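Local coordinates for protein probable 2-dehydro-3-deoxygalactonokinase DgoK1 (Sinorhizobium meliloti, PDB 3T69) that probably phosphorylates 2-dehydro-3-deoxy-D-galactonate with ATP, a step in the breakdown of D-galactonate, at residues B[21-26]-B[30-35]; B[145-148]-B[154-157]. All coordinates share one frame; numbering follows the deposited sequence.

Interaction 1: B[21-26]-B[30-35]; sequences LWIIGE and VLAERR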
loop_
_atom_site.group_PDB
_atom_site.type_symbol
_atom_site.label_atom_id
_atom_site.label_comp_id
_atom_site.label_asym_id
_atom_site.label_seq_id
_atom_site.Cartn_x
_atom_site.Cartn_y
_atom_site.Cartn_z
ATOM N N LEU B 21 -20.220 -23.376 -2.194
ATOM C CA LEU B 21 -20.530 -24.802 -1.988
ATOM C C LEU B 21 -20.981 -25.532 -3.270
ATOM O O LEU B 21 -21.626 -24.962 -4.130
ATOM C CB LEU B 21 -21.600 -24.942 -0.912
ATOM C CG LEU B 21 -22.021 -26.360 -0.541
ATOM C CD1 LEU B 21 -22.365 -26.461 0.919
ATOM C CD2 LEU B 21 -23.192 -26.807 -1.351
ATOM N N TRP B 22 -20.637 -26.811 -3.369
ATOM C CA TRP B 22 -21.078 -27.693 -4.454
ATOM C C TRP B 22 -21.464 -29.055 -3.853
ATOM O O TRP B 22 -20.697 -29.626 -3.095
ATOM C CB TRP B 22 -19.951 -27.937 -5.482
ATOM C CG TRP B 22 -19.406 -26.744 -6.290
ATOM C CD1 TRP B 22 -19.796 -26.340 -7.549
ATOM C CD2 TRP B 22 -18.319 -25.882 -5.921
ATOM N NE1 TRP B 22 -19.041 -25.261 -7.964
ATOM C CE2 TRP B 22 -18.135 -24.958 -6.980
ATOM C CE3 TRP B 22 -17.500 -25.780 -4.788
ATOM C CZ2 TRP B 22 -17.159 -23.950 -6.927
ATOM C CZ3 TRP B 22 -16.531 -24.784 -4.745
ATOM C CH2 TRP B 22 -16.370 -23.885 -5.803
ATOM N N ILE B 23 -22.632 -29.584 -4.217
ATOM C CA ILE B 23 -23.047 -30.908 -3.787
ATOM C C ILE B 23 -22.715 -31.816 -4.950
ATOM O O ILE B 23 -23.010 -31.469 -6.075
ATOM C CB ILE B 23 -24.552 -30.942 -3.550
ATOM C CG1 ILE B 23 -25.006 -29.852 -2.574
ATOM C CG2 ILE B 23 -25.009 -32.355 -3.122
ATOM C CD1 ILE B 23 -24.849 -30.202 -1.133
ATOM N N ILE B 24 -22.105 -32.966 -4.696
ATOM C CA ILE B 24 -21.629 -33.830 -5.779
ATOM C C ILE B 24 -22.203 -35.264 -5.704
ATOM O O ILE B 24 -22.378 -35.820 -4.605
ATOM C CB ILE B 24 -20.072 -33.880 -5.803
ATOM C CG1 ILE B 24 -19.474 -32.484 -5.933
ATOM C CG2 ILE B 24 -19.521 -34.816 -6.910
ATOM C CD1 ILE B 24 -19.738 -31.787 -7.255
ATOM N N GLY B 25 -22.484 -35.870 -6.862
ATOM C CA GLY B 25 -22.970 -37.252 -6.898
ATOM C C GLY B 25 -21.878 -38.252 -7.231
ATOM O O GLY B 25 -20.845 -37.884 -7.785
ATOM N N GLU B 26 -22.111 -39.520 -6.896
ATOM C CA GLU B 26 -21.236 -40.644 -7.283
ATOM C C GLU B 26 -20.954 -40.777 -8.816
ATOM O O GLU B 26 -19.958 -41.394 -9.259
ATOM C CB GLU B 26 -21.848 -41.933 -6.747
ATOM C CG GLU B 26 -21.999 -41.953 -5.214
ATOM C CD GLU B 26 -22.928 -43.062 -4.739
ATOM O OE1 GLU B 26 -22.392 -44.090 -4.256
ATOM O OE2 GLU B 26 -24.182 -42.904 -4.869
ATOM N N VAL B 30 -22.175 -32.100 -10.484
ATOM C CA VAL B 30 -22.766 -31.125 -9.569
ATOM C C VAL B 30 -24.265 -31.345 -9.569
ATOM O O VAL B 30 -24.872 -31.483 -10.631
ATOM C CB VAL B 30 -22.495 -29.664 -10.042
ATOM C CG1 VAL B 30 -23.040 -28.619 -9.042
ATOM C CG2 VAL B 30 -20.985 -29.439 -10.363
ATOM N N LEU B 31 -24.837 -31.401 -8.367
ATOM C CA LEU B 31 -26.282 -31.545 -8.123
ATOM C C LEU B 31 -26.893 -30.228 -7.629
ATOM O O LEU B 31 -28.021 -29.926 -7.948
ATOM C CB LEU B 31 -26.548 -32.660 -7.098
ATOM C CG LEU B 31 -26.689 -34.173 -7.401
ATOM C CD1 LEU B 31 -26.060 -34.713 -8.719
ATOM C CD2 LEU B 31 -26.184 -34.982 -6.222
ATOM N N ALA B 32 -26.154 -29.459 -6.831
ATOM C CA ALA B 32 -26.594 -28.122 -6.406
ATOM C C ALA B 32 -25.404 -27.144 -6.184
ATOM O O ALA B 32 -24.245 -27.516 -6.442
ATOM C CB ALA B 32 -27.488 -28.214 -5.198
ATOM N N GLU B 33 -25.689 -25.908 -5.736
ATOM C CA GLU B 33 -24.675 -24.816 -5.578
ATOM C C GLU B 33 -25.179 -23.663 -4.685
ATOM O O GLU B 33 -26.360 -23.333 -4.685
ATOM C CB GLU B 33 -24.231 -24.228 -6.944
ATOM C CG GLU B 33 -23.131 -23.110 -6.871
ATOM C CD GLU B 33 -23.449 -21.828 -7.689
ATOM O OE1 GLU B 33 -23.924 -21.936 -8.851
ATOM O OE2 GLU B 33 -23.215 -20.707 -7.169
ATOM N N ARG B 34 -24.269 -23.065 -3.918
ATOM C CA ARG B 34 -24.569 -21.864 -3.127
ATOM C C ARG B 34 -23.369 -20.912 -3.129
ATOM O O ARG B 34 -22.207 -21.345 -3.064
ATOM C CB ARG B 34 -24.967 -22.212 -1.684
ATOM C CG ARG B 34 -26.258 -22.991 -1.549
ATOM C CD ARG B 34 -27.457 -22.084 -1.515
ATOM N NE ARG B 34 -27.679 -21.572 -0.170
ATOM C CZ ARG B 34 -28.679 -20.774 0.186
ATOM N NH1 ARG B 34 -29.572 -20.392 -0.698
ATOM N NH2 ARG B 34 -28.793 -20.363 1.441
ATOM N N ARG B 35 -23.675 -19.623 -3.242
ATOM C CA ARG B 35 -22.694 -18.558 -3.175
ATOM C C ARG B 35 -23.157 -17.502 -2.173
ATOM O O ARG B 35 -24.352 -17.279 -1.979
ATOM C CB ARG B 35 -22.489 -17.919 -4.552
ATOM C CG ARG B 35 -21.545 -18.676 -5.455
ATOM C CD ARG B 35 -21.162 -17.911 -6.734
ATOM N NE ARG B 35 -20.532 -18.781 -7.736
ATOM C CZ ARG B 35 -19.459 -19.558 -7.523
ATOM N NH1 ARG B 35 -18.881 -19.617 -6.323
ATOM N NH2 ARG B 35 -18.965 -20.311 -8.504
#
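Residues 21-24 and 30-35 form the beta hairpin of the second and third strands of the N-terminal sheet, probably of ASKHA type, and its register is broken by a bulge at Leu-31. The evidence is in the pairing: Trp-22 faces Glu-33 and Ile-24 faces Val-30, both as non-hydrogen-bonded antiparallel pairs, which leaves one residue between them on the first strand but two on the second. Leu-31, at phi -107° and psi -36°, has the torsions of the first position of a classic beta bulge. Leu-31 N donates to Ile-23 O at 2.9 Å in a nearly straight bond (172° at the hydrogen). Beyond the bulge, Leu-21 N reaches Arg-34 O at 3.0 Å, and the return bond from Arg-34 N to Leu-21 O is longer, 3.3 Å.

The two branches of Ile-23 divide between the two bulge residues: CG1, beside its own backbone N, meets Ala-32 CB at 4.0 Å, whereas CG2, anti to that N, turns to Leu-31 CD2 at 4.2 Å. On the reverse face, Val-30 presents CG1 to the edge of the Trp-22 indole at CD1 (4.2 Å) and CG2 to Ile-24 CD1 (4.1 Å). Further along this face, Arg-35 NH2 approaches Trp-22 CZ2 obliquely while salt-bridged to Asp-291; Arg-35 NE and Glu-33 OE2, 3.4 Å apart, attract through charge alone.

Strand 9-14 flanks the hairpin beyond residues 21-24, helix 290-305 packs on Trp-22 through Val-294 and Leu-298, and Val-59 touches Ile-23, Ala-32 and Arg-34 on the other face.

Interaction 2: B[145-148]-B[154-157]; sequences LVCM and KWVR
The indole of Trp-155 has Cys-147 over one face and Leu-145 at an edge. Cys-147 CB stands 3.8 Å from the centroid of the six-membered ring and 17° off its normal, a CH-pi contact, while its SG lies obliquely 4.0 Å from the centroid of the five-membered ring. Chi1 of 158° turns SG away from the backbone N, and the thiol passes outward over the CE2-CZ2 side of the ring to end near NE1. Leu-145 CD1 comes up near the ring plane and meets Trp-155 CE3 at 3.8 Å.

All three residues lie on one face of a beta hairpin, strands 143-148 and 153-159, two adjacent inner strands of a six-stranded sheet consistent with an ASKHA fold. Leu-278 of helix 268-280 also touches the indole, and Trp-155 NE1 bonds to Glu-248 OE2, which, with the packing of Cys-147 and Leu-278, helps to hold the ring's rotation. Replacing Trp-155 by an alanine is likely to leave Cys-147 and Leu-145 facing a gap and Glu-248 without its indole N-H partner.

On the opposite face, Met-148 is extended at chi2, which carries SD to Val-156 CG2 at 3.9 Å. Helix 128-139 covers Met-148 through Gln-131 and Leu-132. Lys-154 packs its CB 4.2 Å from Met-148 CB, then carries its amine away to Val-124 O.

The backbone confirms the register. Val-146 N to Val-156 O is 3.0 Å and Val-156 N to Val-146 O is 2.8 Å, both in the carbonyl plane. Met-148 and Lys-154 form the other hydrogen-bonded pair, but its two halves differ: Met-148 N lies in the plane of the Lys-154 carbonyl, whereas Lys-154 N, 3.0 Å from Met-148 O, sits 56° above the plane of that carbonyl.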
loop_
_atom_site.group_PDB
_atom_site.type_symbol
_atom_site.label_atom_id
_atom_site.label_comp_id
_atom_site.label_asym_id
_atom_site.label_seq_id
_atom_site.Cartn_x
_atom_site.Cartn_y
_atom_site.Cartn_z
ATOM N N LEU B 145 4.839 -22.422 -14.431
ATOM C CA LEU B 145 4.798 -21.260 -13.564
ATOM C C LEU B 145 3.374 -20.708 -13.576
ATOM O O LEU B 145 2.929 -20.130 -14.547
ATOM C CB LEU B 145 5.845 -20.231 -14.028
ATOM C CG LEU B 145 5.957 -18.788 -13.507
ATOM C CD1 LEU B 145 5.888 -18.683 -11.970
ATOM C CD2 LEU B 145 7.270 -18.167 -14.057
ATOM N N VAL B 146 2.674 -20.896 -12.471
ATOM C CA VAL B 146 1.273 -20.566 -12.389
ATOM C C VAL B 146 1.056 -19.315 -11.554
ATOM O O VAL B 146 1.560 -19.215 -10.431
ATOM C CB VAL B 146 0.527 -21.724 -11.709
ATOM C CG1 VAL B 146 -0.965 -21.525 -11.733
ATOM C CG2 VAL B 146 0.921 -23.095 -12.340
ATOM N N CYS B 147 0.272 -18.383 -12.082
ATOM C CA CYS B 147 -0.056 -17.142 -11.404
ATOM C C CYS B 147 -1.460 -17.249 -10.960
ATOM O O CYS B 147 -2.328 -17.503 -11.777
ATOM C CB CYS B 147 0.108 -15.934 -12.351
ATOM S SG CYS B 147 -0.804 -14.387 -11.964
ATOM N N MET B 148 -1.707 -17.019 -9.666
ATOM C CA MET B 148 -3.061 -17.161 -9.123
ATOM C C MET B 148 -3.548 -15.879 -8.451
ATOM O O MET B 148 -3.513 -15.789 -7.258
ATOM C CB MET B 148 -3.127 -18.385 -8.157
ATOM C CG MET B 148 -2.353 -19.644 -8.674
ATOM S SD MET B 148 -2.174 -21.081 -7.609
ATOM C CE MET B 148 -3.909 -21.255 -7.281
ATOM N N LYS B 154 -0.923 -15.444 -5.882
ATOM C CA LYS B 154 0.145 -16.405 -5.723
ATOM C C LYS B 154 0.917 -16.702 -7.026
ATOM O O LYS B 154 0.304 -16.830 -8.095
ATOM C CB LYS B 154 -0.425 -17.659 -5.061
ATOM C CG LYS B 154 -0.180 -17.701 -3.556
ATOM C CD LYS B 154 -1.201 -17.048 -2.670
ATOM C CE LYS B 154 -0.430 -16.609 -1.472
ATOM N NZ LYS B 154 -1.161 -16.346 -0.221
ATOM N N TRP B 155 2.239 -16.782 -6.958
ATOM C CA TRP B 155 3.042 -17.224 -8.117
ATOM C C TRP B 155 3.788 -18.512 -7.765
ATOM O O TRP B 155 4.634 -18.512 -6.882
ATOM C CB TRP B 155 4.011 -16.135 -8.591
ATOM C CG TRP B 155 3.290 -15.024 -9.415
ATOM C CD1 TRP B 155 2.337 -14.146 -8.964
ATOM C CD2 TRP B 155 3.487 -14.713 -10.794
ATOM N NE1 TRP B 155 1.926 -13.318 -9.969
ATOM C CE2 TRP B 155 2.618 -13.641 -11.107
ATOM C CE3 TRP B 155 4.290 -15.252 -11.801
ATOM C CZ2 TRP B 155 2.535 -13.094 -12.397
ATOM C CZ3 TRP B 155 4.219 -14.719 -13.074
ATOM C CH2 TRP B 155 3.352 -13.634 -13.364
ATOM N N VAL B 156 3.458 -19.611 -8.448
ATOM C CA VAL B 156 3.867 -20.961 -8.006
ATOM C C VAL B 156 4.748 -21.741 -9.024
ATOM O O VAL B 156 4.390 -21.857 -10.194
ATOM C CB VAL B 156 2.609 -21.770 -7.658
ATOM C CG1 VAL B 156 2.955 -23.088 -6.980
ATOM C CG2 VAL B 156 1.685 -20.948 -6.807
ATOM N N ARG B 157 5.896 -22.234 -8.592
ATOM C CA ARG B 157 6.682 -23.093 -9.442
ATOM C C ARG B 157 6.187 -24.534 -9.211
ATOM O O ARG B 157 6.461 -25.144 -8.153
ATOM C CB ARG B 157 8.216 -22.977 -9.196
ATOM C CG ARG B 157 8.743 -21.635 -8.557
ATOM C CD ARG B 157 10.309 -21.399 -8.554
ATOM N NE ARG B 157 11.171 -22.607 -8.517
ATOM C CZ ARG B 157 11.841 -23.074 -7.449
ATOM N NH1 ARG B 157 11.749 -22.469 -6.258
ATOM N NH2 ARG B 157 12.594 -24.178 -7.570
#

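How the interactions relate
Both contacts are antiparallel hairpins, but they hold different sheets and lie on opposite sides of the chain's centre, their own centres about 28 Å apart and nearest atoms about 13 Å apart. Interaction 1 joins the second and third strands of its sheet, where 30-36 is an edge strand within the chain; interaction 2 joins two inner strands of the other, 143-148 and 153-159, flanked by 261-264 and 162-169. Their chemistry follows. The 21-26/30-35 pair is partly buried, with a bulge and charged residues on its outer strand, whereas 145-148/154-157 is in register, mostly buried, and held by sulfur, aromatic and aliphatic groups. The two sheets are consistent with the paired domains of ASKHA kinases.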